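Local coordinates for microtubule-associated protein 1A/1B, light chain 3 (Trypanosoma brucei brucei, PDB 3W1Y) that probably acts in autophagy as a ubiquitin-like Atg8-family protein that works attached to phosphatidylethanolamine in membranes, at residues R19-T23 and D121-Y127; K32-C38 and N68-E74; F81-L85 and A96-F100. One frame throughout, in Å; residues are numbered along the deposited sequence.

Contact 1: R19-T23 and D121-Y127; sequences RAKET and DPDGFLY
Arg-19 turns toward Asp-123 through a bend halfway along its chain (chi3 -101°), and Asp-123 comes to meet it with CG lodged between its own backbone N and carbonyl carbon (chi1 70°). The result is a salt bridge in which Arg-19 NH1 lies 2.5 Å from Asp-123 OD2. The oxygen sits in the guanidinium plane, at its edge, and is approached from its anti side, with the two flat groups turned 66° apart. The syn lone pair of the same OD2 takes the hydroxyl of Tyr-127, whose OH is 2.7 Å away. The second oxygen, Asp-123 OD1, receives the backbone N of Phe-125 at 3.0 Å, an Asx turn. Another Asx turn precedes it, from Asp-123 N to Asp-121 OD1, inside a type I turn that runs from Asp-121 to Gly-124. Water 1 joins the two sides, accepting from Arg-19 NH1 and donating to Asp-121 OD1 at 2.6 Å.

One helical turn on, Thr-23 splits its branches. OG1 donates to Asp-123 O at 2.7 Å, while CG2 lies over the middle of one face of the Phe-125 ring, 3.5 Å from its centroid, as a CH-pi contact. Glu-22 comes to the rim of that ring, OE1 3.6 Å from Phe-125 CZ; its carboxylate is engaged by Lys-69 and by the hydroxyl of Tyr-10.

Helix 16-29, one of the N-terminal helices that Atg8 proteins add to the ubiquitin fold, is thus fastened to the loop leading into strand 126-133. With three donors on its two oxygens, the buried Asp-123 carboxylate is fixed in rotation and is likely to remain ionised, balanced by Arg-19.

Contact 2: K32-C38 and N68-E74; sequences KHIPILC and NKFLLPE
The His-33 ring carries Pro-73 CA on one face, 4.1 Å from its centroid and displaced toward the rim, a CH-pi contact; Leu-71 O lies at its edge, near the ring plane, and Tyr-30 meets the same ring edge-to-face. The ring of Phe-70 receives Cys-38 SG obliquely, the sulfur 3.8 Å from CE1, and is further engaged by Phe-81 edge-to-face and by Arg-88 as a cation-pi partner.

Strands 33-38 and 68-73 run antiparallel, at 156°. Ile-34 with Leu-72, Ile-36 with Phe-70 and Cys-38 with Asn-68 form hydrogen-bonded pairs, each linked both ways; Ile-34 N to Leu-72 O is 2.7 Å. At the opposite end from Cys-38, past His-33 and Pro-73, Glu-74 N adds a bond of 2.8 Å to Lys-32 O.

The side chains of these pairs share the face covered by helices 78-88 and 112-119, where the side chains of Ile-36 and Leu-72 cross at about a right angle, CD1 to CD1 4.1 Å. On the other face Leu-37 CD2 leans on the aliphatic chain of Lys-69, 3.5 Å from CG, and Leu-71 CD1 reaches His-33 CB at 3.7 Å.

Strand 68-73 is outermost in the chain's sheet; in other Atg8 proteins its counterpart is the edge to which short peptide motifs of partners add. Pro-35 and Pro-73 both occupy non-hydrogen-bonded pairs, where the missing N-H costs the pairing of the two strands nothing.

Contact 3: F81-L85 and A96-F100; sequences FMMAL and AVFVF
Val-99 is the bump and helix 81-85 the hollow: its forked end enters a pocket walled by Phe-81, Met-82 and Leu-85, three residues on one flank of the helix. CG1 of Val-99 reaches deepest, tip to tip with Leu-85 CD2 at 3.6 Å and 3.8 Å from Phe-81 CE2, which it meets obliquely. The other branch, CG2, turns to Met-82 and lies 3.9 Å from its CG.

The fit also works in reverse. Leu-85 sends its CD2 into the notch between the two valines, resting against Val-97 CG2 at 3.7 Å as well as against Val-99. The torsion that does this puts CG opposite the backbone N (chi1 -178°), swinging the fork toward the strand. Val-97 presents its two methyls to different parts of the helix: CG2 to Leu-85, and CG1 to the backbone, 3.8 Å from Met-82 O. Met-82 closes one side of the interface. Its chain runs past Val-99 and bends at the sulfur (chi3 77°), carrying CE to 3.3 Å from Val-97 O.

The helix segment and strand 96-100 cross at 129° with their axes 8.9 Å apart, close enough for single side-chain layers to interlock. Such a helix laid on a mixed sheet is the core of the beta-grasp fold shared with ubiquitin. Val-128 and Tyr-130 of the adjoining strand continue the floor beneath Phe-81 and Leu-85. Phe-98 and Phe-100 leave the strand on its other side, where the chain of another protein packs on them. No hydrogen bond crosses between helix and strand, so their cohesion here comes from buried hydrocarbon and the complementary shapes of apolar side chains.

Contact 2 is part of a ubiquitin-like sheet, and contacts 1 and 3 attach helices on opposite sides of the chain's centre. Contact 1, whose loop in the chain encloses the other two, ties helix 16-29 to the sheet; contact 3 fixes helix 78-88, about 20 Å away between centres. Contact 2 lies between them, about 10 Å from contact 1 and 13 Å from contact 3, centre to centre. Strand 126-133 joins contacts 1 and 2 directly, through a probable hydrogen bond of 2.8 Å from Leu-126 N to Pro-35 O. Toward contact 3 the join is apolar: Phe-81 CZ lies 3.4 Å from Cys-38 SG, and Phe-81 CD1 3.8 Å from Leu-72 CD1.

Contact 1: R19-T23 and D121-Y127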
loop_
_atom_site.group_PDB
_atom_site.type_symbol
_atom_site.label_atom_id
_atom_site.label_comp_id
_atom_site.label_asym_id
_atom_site.label_seq_id
_atom_site.Cartn_x
_atom_site.Cartn_y
_atom_site.Cartn_z
ATOM N N ARG A 19 -3.519 11.186 -26.986
ATOM C CA ARG A 19 -2.754 10.936 -25.753
ATOM C C ARG A 19 -1.478 11.804 -25.654
ATOM O O ARG A 19 -1.258 12.431 -24.632
ATOM C CB ARG A 19 -2.413 9.466 -25.608
ATOM C CG ARG A 19 -3.614 8.587 -25.526
ATOM C CD ARG A 19 -3.169 7.158 -25.366
ATOM N NE ARG A 19 -3.235 6.439 -26.625
ATOM C CZ ARG A 19 -2.215 5.836 -27.221
ATOM N NH1 ARG A 19 -0.989 5.841 -26.692
ATOM N NH2 ARG A 19 -2.440 5.217 -28.356
ATOM N N ALA A 20 -0.661 11.827 -26.707
ATOM C CA ALA A 20 0.528 12.686 -26.768
ATOM C C ALA A 20 0.215 14.169 -26.535
ATOM O O ALA A 20 0.955 14.851 -25.843
ATOM C CB ALA A 20 1.280 12.514 -28.109
ATOM N N LYS A 21 -0.867 14.662 -27.139
ATOM C CA LYS A 21 -1.315 16.048 -26.942
ATOM C C LYS A 21 -1.717 16.280 -25.477
ATOM O O LYS A 21 -1.320 17.256 -24.852
ATOM C CB LYS A 21 -2.464 16.383 -27.906
ATOM C CG LYS A 21 -3.143 17.720 -27.655
ATOM C CD LYS A 21 -2.403 18.898 -28.304
ATOM C CE LYS A 21 -2.719 20.220 -27.584
ATOM N NZ LYS A 21 -1.964 20.308 -26.271
ATOM N N GLU A 22 -2.483 15.357 -24.929
ATOM C CA GLU A 22 -2.870 15.443 -23.557
ATOM C C GLU A 22 -1.661 15.592 -22.624
ATOM O O GLU A 22 -1.647 16.479 -21.770
ATOM C CB GLU A 22 -3.731 14.236 -23.194
ATOM C CG GLU A 22 -4.436 14.380 -21.890
ATOM C CD GLU A 22 -5.284 13.175 -21.526
ATOM O OE1 GLU A 22 -5.439 12.243 -22.355
ATOM O OE2 GLU A 22 -5.802 13.169 -20.389
ATOM N N THR A 23 -0.650 14.737 -22.760
ATOM C CA THR A 23 0.529 14.824 -21.859
ATOM C C THR A 23 1.456 16.020 -22.167
ATOM O O THR A 23 2.096 16.544 -21.255
ATOM C CB THR A 23 1.335 13.531 -21.805
ATOM O OG1 THR A 23 1.921 13.298 -23.093
ATOM C CG2 THR A 23 0.394 12.341 -21.408
ATOM N N ASP A 121 5.732 5.805 -21.301
ATOM C CA ASP A 121 5.329 5.434 -22.638
ATOM C C ASP A 121 5.769 6.501 -23.639
ATOM O O ASP A 121 5.939 7.660 -23.281
ATOM C CB ASP A 121 3.801 5.372 -22.635
ATOM C CG ASP A 121 3.260 4.680 -23.820
ATOM O OD1 ASP A 121 2.963 5.340 -24.849
ATOM O OD2 ASP A 121 3.167 3.460 -23.721
ATOM N N PRO A 122 5.949 6.120 -24.914
ATOM C CA PRO A 122 6.146 7.170 -25.922
ATOM C C PRO A 122 5.071 8.277 -25.935
ATOM O O PRO A 122 5.361 9.396 -26.383
ATOM C CB PRO A 122 6.132 6.389 -27.248
ATOM C CG PRO A 122 6.561 5.013 -26.873
ATOM C CD PRO A 122 6.049 4.761 -25.493
ATOM N N ASP A 123 3.847 7.980 -25.491
ATOM C CA ASP A 123 2.775 8.987 -25.528
ATOM C C ASP A 123 2.853 9.969 -24.351
ATOM O O ASP A 123 2.052 10.895 -24.271
ATOM C CB ASP A 123 1.351 8.373 -25.666
ATOM C CG ASP A 123 0.873 7.615 -24.413
ATOM O OD1 ASP A 123 1.462 7.712 -23.309
ATOM O OD2 ASP A 123 -0.128 6.883 -24.543
ATOM N N GLY A 124 3.811 9.770 -23.450
ATOM C CA GLY A 124 3.998 10.691 -22.337
ATOM C C GLY A 124 3.430 10.252 -20.993
ATOM O O GLY A 124 3.823 10.804 -19.967
ATOM N N PHE A 125 2.504 9.296 -20.982
ATOM C CA PHE A 125 1.917 8.825 -19.717
ATOM C C PHE A 125 2.822 7.793 -19.074
ATOM O O PHE A 125 3.526 7.053 -19.777
ATOM C CB PHE A 125 0.555 8.128 -19.910
ATOM C CG PHE A 125 -0.625 9.062 -20.037
ATOM C CD1 PHE A 125 -1.215 9.278 -21.284
ATOM C CD2 PHE A 125 -1.188 9.658 -18.911
ATOM C CE1 PHE A 125 -2.334 10.122 -21.421
ATOM C CE2 PHE A 125 -2.297 10.496 -19.032
ATOM C CZ PHE A 125 -2.862 10.732 -20.304
ATOM N N LEU A 126 2.780 7.751 -17.737
ATOM C CA LEU A 126 3.235 6.589 -16.975
ATOM C C LEU A 126 2.005 5.680 -16.768
ATOM O O LEU A 126 1.042 6.097 -16.124
ATOM C CB LEU A 126 3.794 7.030 -15.620
ATOM C CG LEU A 126 4.300 5.899 -14.744
ATOM C CD1 LEU A 126 5.383 5.081 -15.475
ATOM C CD2 LEU A 126 4.789 6.434 -13.394
ATOM N N TYR A 127 2.031 4.485 -17.371
ATOM C CA TYR A 127 0.948 3.525 -17.269
ATOM C C TYR A 127 1.115 2.640 -16.035
ATOM O O TYR A 127 2.204 2.141 -15.770
ATOM C CB TYR A 127 0.859 2.694 -18.552
ATOM C CG TYR A 127 0.186 3.482 -19.663
ATOM C CD1 TYR A 127 0.925 4.301 -20.503
ATOM C CD2 TYR A 127 -1.202 3.435 -19.831
ATOM C CE1 TYR A 127 0.310 5.048 -21.498
ATOM C CE2 TYR A 127 -1.826 4.163 -20.821
ATOM C CZ TYR A 127 -1.066 4.975 -21.657
ATOM O OH TYR A 127 -1.681 5.710 -22.648
HETATM O O HOH W 1 1.665 4.432 -26.876
#

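Contact 2: K32-C38 and N68-E74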
loop_
_atom_site.group_PDB
_atom_site.type_symbol
_atom_site.label_atom_id
_atom_site.label_comp_id
_atom_site.label_asym_id
_atom_site.label_seq_id
_atom_site.Cartn_x
_atom_site.Cartn_y
_atom_site.Cartn_z
ATOM N N LYS A 32 7.100 19.754 -13.811
ATOM C CA LYS A 32 7.645 18.925 -12.736
ATOM C C LYS A 32 6.607 17.887 -12.233
ATOM O O LYS A 32 6.799 17.269 -11.191
ATOM C CB LYS A 32 8.146 19.827 -11.590
ATOM C CG LYS A 32 9.383 20.680 -11.965
ATOM C CD LYS A 32 9.855 21.562 -10.782
ATOM C CE LYS A 32 11.002 22.469 -11.248
ATOM N NZ LYS A 32 11.702 23.179 -10.120
ATOM N N HIS A 33 5.518 17.709 -12.970
ATOM C CA HIS A 33 4.525 16.725 -12.611
ATOM C C HIS A 33 4.505 15.549 -13.587
ATOM O O HIS A 33 4.851 15.670 -14.752
ATOM C CB HIS A 33 3.126 17.352 -12.434
ATOM C CG HIS A 33 3.029 18.288 -11.254
ATOM N ND1 HIS A 33 2.109 18.127 -10.239
ATOM C CD2 HIS A 33 3.764 19.373 -10.922
ATOM C CE1 HIS A 33 2.279 19.078 -9.338
ATOM N NE2 HIS A 33 3.283 19.843 -9.727
ATOM N N ILE A 34 4.082 14.405 -13.069
ATOM C CA ILE A 34 4.072 13.150 -13.799
ATOM C C ILE A 34 2.617 12.811 -14.120
ATOM O O ILE A 34 1.796 12.679 -13.212
ATOM C CB ILE A 34 4.729 12.031 -12.931
ATOM C CG1 ILE A 34 6.125 12.480 -12.409
ATOM C CG2 ILE A 34 4.726 10.646 -13.674
ATOM C CD1 ILE A 34 7.186 12.859 -13.537
ATOM N N PRO A 35 2.286 12.699 -15.424
ATOM C CA PRO A 35 0.951 12.199 -15.801
ATOM C C PRO A 35 0.877 10.673 -15.752
ATOM O O PRO A 35 1.689 9.978 -16.358
ATOM C CB PRO A 35 0.744 12.738 -17.217
ATOM C CG PRO A 35 2.157 12.963 -17.758
ATOM C CD PRO A 35 3.104 13.107 -16.588
ATOM N N ILE A 36 -0.123 10.173 -15.031
ATOM C CA ILE A 36 -0.248 8.785 -14.704
ATOM C C ILE A 36 -1.624 8.286 -15.151
ATOM O O ILE A 36 -2.649 8.919 -14.888
ATOM C CB ILE A 36 -0.074 8.570 -13.184
ATOM C CG1 ILE A 36 1.260 9.152 -12.713
ATOM C CG2 ILE A 36 -0.223 7.069 -12.789
ATOM C CD1 ILE A 36 1.401 9.235 -11.174
ATOM N N LEU A 37 -1.630 7.154 -15.852
ATOM C CA LEU A 37 -2.875 6.539 -16.281
ATOM C C LEU A 37 -2.969 5.190 -15.573
ATOM O O LEU A 37 -2.111 4.345 -15.792
ATOM C CB LEU A 37 -2.861 6.401 -17.821
ATOM C CG LEU A 37 -4.121 6.010 -18.610
ATOM C CD1 LEU A 37 -4.560 4.600 -18.229
ATOM C CD2 LEU A 37 -5.227 7.003 -18.390
ATOM N N CYS A 38 -3.949 5.018 -14.670
ATOM C CA CYS A 38 -4.147 3.728 -13.963
ATOM C C CYS A 38 -5.364 2.999 -14.425
ATOM O O CYS A 38 -6.423 3.600 -14.546
ATOM C CB CYS A 38 -4.288 3.864 -12.437
ATOM S SG CYS A 38 -3.247 5.020 -11.789
ATOM N N ASN A 68 -8.366 5.746 -13.987
ATOM C CA ASN A 68 -8.082 6.949 -13.231
ATOM C C ASN A 68 -6.747 7.563 -13.686
ATOM O O ASN A 68 -5.749 6.859 -13.853
ATOM C CB ASN A 68 -8.032 6.620 -11.740
ATOM C CG ASN A 68 -9.383 6.205 -11.190
ATOM O OD1 ASN A 68 -10.247 7.046 -10.958
ATOM N ND2 ASN A 68 -9.565 4.915 -10.963
ATOM N N LYS A 69 -6.766 8.871 -13.912
ATOM C CA LYS A 69 -5.598 9.642 -14.262
ATOM C C LYS A 69 -5.187 10.494 -13.086
ATOM O O LYS A 69 -6.026 10.965 -12.321
ATOM C CB LYS A 69 -5.909 10.596 -15.396
ATOM C CG LYS A 69 -6.263 9.940 -16.707
ATOM C CD LYS A 69 -6.889 11.013 -17.562
ATOM C CE LYS A 69 -7.004 10.563 -18.964
ATOM N NZ LYS A 69 -7.848 11.517 -19.724
ATOM N N PHE A 70 -3.887 10.705 -12.947
ATOM C CA PHE A 70 -3.350 11.542 -11.882
ATOM C C PHE A 70 -2.300 12.423 -12.517
ATOM O O PHE A 70 -1.758 12.081 -13.535
ATOM C CB PHE A 70 -2.716 10.672 -10.767
ATOM C CG PHE A 70 -3.702 9.806 -10.035
ATOM C CD1 PHE A 70 -4.130 8.600 -10.570
ATOM C CD2 PHE A 70 -4.236 10.211 -8.815
ATOM C CE1 PHE A 70 -5.079 7.801 -9.897
ATOM C CE2 PHE A 70 -5.173 9.413 -8.146
ATOM C CZ PHE A 70 -5.582 8.203 -8.697
ATOM N N LEU A 71 -2.024 13.558 -11.885
ATOM C CA LEU A 71 -0.917 14.417 -12.245
ATOM C C LEU A 71 -0.173 14.745 -10.952
ATOM O O LEU A 71 -0.599 15.587 -10.167
ATOM C CB LEU A 71 -1.453 15.667 -12.943
ATOM C CG LEU A 71 -0.442 16.629 -13.556
ATOM C CD1 LEU A 71 0.467 15.922 -14.573
ATOM C CD2 LEU A 71 -1.170 17.850 -14.204
ATOM N N LEU A 72 0.922 14.048 -10.689
ATOM C CA LEU A 72 1.524 14.141 -9.363
ATOM C C LEU A 72 2.940 14.677 -9.424
ATOM O O LEU A 72 3.623 14.510 -10.450
ATOM C CB LEU A 72 1.470 12.785 -8.657
ATOM C CG LEU A 72 0.071 12.227 -8.330
ATOM C CD1 LEU A 72 0.167 10.880 -7.612
ATOM C CD2 LEU A 72 -0.780 13.235 -7.479
ATOM N N PRO A 73 3.401 15.322 -8.334
ATOM C CA PRO A 73 4.783 15.854 -8.349
ATOM C C PRO A 73 5.853 14.778 -8.639
ATOM O O PRO A 73 5.715 13.615 -8.194
ATOM C CB PRO A 73 4.955 16.464 -6.932
ATOM C CG PRO A 73 3.544 16.737 -6.419
ATOM C CD PRO A 73 2.708 15.585 -7.046
ATOM N N GLU A 74 6.898 15.149 -9.381
ATOM C CA GLU A 74 8.000 14.231 -9.679
ATOM C C GLU A 74 8.704 13.758 -8.400
ATOM O O GLU A 74 9.281 12.662 -8.367
ATOM C CB GLU A 74 9.013 14.869 -10.647
ATOM C CG GLU A 74 9.604 16.232 -10.192
ATOM C CD GLU A 74 10.568 16.866 -11.211
ATOM O OE1 GLU A 74 10.664 16.395 -12.382
ATOM O OE2 GLU A 74 11.224 17.872 -10.849
#

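Contact 3: F81-L85 and A96-F100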
loop_
_atom_site.group_PDB
_atom_site.type_symbol
_atom_site.label_atom_id
_atom_site.label_comp_id
_atom_site.label_asym_id
_atom_site.label_seq_id
_atom_site.Cartn_x
_atom_site.Cartn_y
_atom_site.Cartn_z
ATOM N N PHE A 81 1.376 8.323 -4.180
ATOM C CA PHE A 81 0.527 7.907 -5.288
ATOM C C PHE A 81 -0.503 6.872 -4.857
ATOM O O PHE A 81 -1.685 7.013 -5.155
ATOM C CB PHE A 81 1.384 7.369 -6.445
ATOM C CG PHE A 81 0.603 6.639 -7.497
ATOM C CD1 PHE A 81 -0.492 7.213 -8.104
ATOM C CD2 PHE A 81 0.987 5.370 -7.894
ATOM C CE1 PHE A 81 -1.202 6.535 -9.061
ATOM C CE2 PHE A 81 0.269 4.686 -8.881
ATOM C CZ PHE A 81 -0.821 5.272 -9.446
ATOM N N MET A 82 -0.055 5.845 -4.154
ATOM C CA MET A 82 -0.950 4.797 -3.716
ATOM C C MET A 82 -2.030 5.297 -2.765
ATOM O O MET A 82 -3.174 4.844 -2.834
ATOM C CB MET A 82 -0.172 3.670 -3.076
ATOM C CG MET A 82 0.351 2.641 -4.039
ATOM S SD MET A 82 1.568 1.705 -3.110
ATOM C CE MET A 82 0.486 0.674 -2.128
ATOM N N MET A 83 -1.668 6.230 -1.890
ATOM C CA MET A 83 -2.647 6.884 -1.019
ATOM C C MET A 83 -3.601 7.756 -1.805
ATOM O O MET A 83 -4.776 7.735 -1.515
ATOM C CB MET A 83 -1.985 7.690 0.102
ATOM C CG MET A 83 -1.088 6.823 0.986
ATOM S SD MET A 83 -0.001 7.857 1.990
ATOM C CE MET A 83 -1.074 8.082 3.455
ATOM N N ALA A 84 -3.120 8.490 -2.811
ATOM C CA ALA A 84 -4.034 9.225 -3.698
ATOM C C ALA A 84 -5.055 8.294 -4.426
ATOM O O ALA A 84 -6.236 8.636 -4.563
ATOM C CB ALA A 84 -3.257 10.075 -4.690
ATOM N N LEU A 85 -4.591 7.116 -4.846
ATOM C CA LEU A 85 -5.419 6.134 -5.560
ATOM C C LEU A 85 -6.462 5.519 -4.621
ATOM O O LEU A 85 -7.608 5.337 -4.999
ATOM C CB LEU A 85 -4.559 5.053 -6.245
ATOM C CG LEU A 85 -5.186 3.926 -7.104
ATOM C CD1 LEU A 85 -6.058 4.415 -8.307
ATOM C CD2 LEU A 85 -4.057 3.044 -7.618
ATOM N N ALA A 96 -7.031 -3.092 0.395
ATOM C CA ALA A 96 -5.719 -2.576 0.029
ATOM C C ALA A 96 -5.649 -2.424 -1.480
ATOM O O ALA A 96 -6.277 -3.187 -2.214
ATOM C CB ALA A 96 -4.633 -3.523 0.503
ATOM N N VAL A 97 -4.888 -1.434 -1.937
ATOM C CA VAL A 97 -4.569 -1.307 -3.356
ATOM C C VAL A 97 -3.073 -1.523 -3.537
ATOM O O VAL A 97 -2.289 -1.005 -2.763
ATOM C CB VAL A 97 -5.046 0.068 -3.946
ATOM C CG1 VAL A 97 -4.382 1.242 -3.232
ATOM C CG2 VAL A 97 -4.817 0.138 -5.466
ATOM N N PHE A 98 -2.687 -2.323 -4.529
ATOM C CA PHE A 98 -1.280 -2.452 -4.921
ATOM C C PHE A 98 -1.139 -2.054 -6.396
ATOM O O PHE A 98 -2.078 -2.227 -7.180
ATOM C CB PHE A 98 -0.743 -3.876 -4.650
ATOM C CG PHE A 98 -1.723 -4.973 -4.994
ATOM C CD1 PHE A 98 -1.698 -5.583 -6.251
ATOM C CD2 PHE A 98 -2.681 -5.389 -4.063
ATOM C CE1 PHE A 98 -2.619 -6.592 -6.599
ATOM C CE2 PHE A 98 -3.605 -6.407 -4.387
ATOM C CZ PHE A 98 -3.578 -7.002 -5.671
ATOM N N VAL A 99 0.015 -1.489 -6.755
ATOM C CA VAL A 99 0.279 -1.007 -8.116
ATOM C C VAL A 99 1.508 -1.649 -8.793
ATOM O O VAL A 99 2.482 -2.000 -8.131
ATOM C CB VAL A 99 0.406 0.548 -8.188
ATOM C CG1 VAL A 99 -0.912 1.225 -7.784
ATOM C CG2 VAL A 99 1.553 1.057 -7.336
ATOM N N PHE A 100 1.440 -1.757 -10.123
ATOM C CA PHE A 100 2.460 -2.388 -10.943
ATOM C C PHE A 100 2.894 -1.484 -12.075
ATOM O O PHE A 100 2.085 -0.778 -12.663
ATOM C CB PHE A 100 1.945 -3.707 -11.536
ATOM C CG PHE A 100 1.418 -4.655 -10.516
ATOM C CD1 PHE A 100 0.085 -4.597 -10.120
ATOM C CD2 PHE A 100 2.264 -5.592 -9.907
ATOM C CE1 PHE A 100 -0.410 -5.481 -9.147
ATOM C CE2 PHE A 100 1.783 -6.474 -8.938
ATOM C CZ PHE A 100 0.457 -6.418 -8.556
#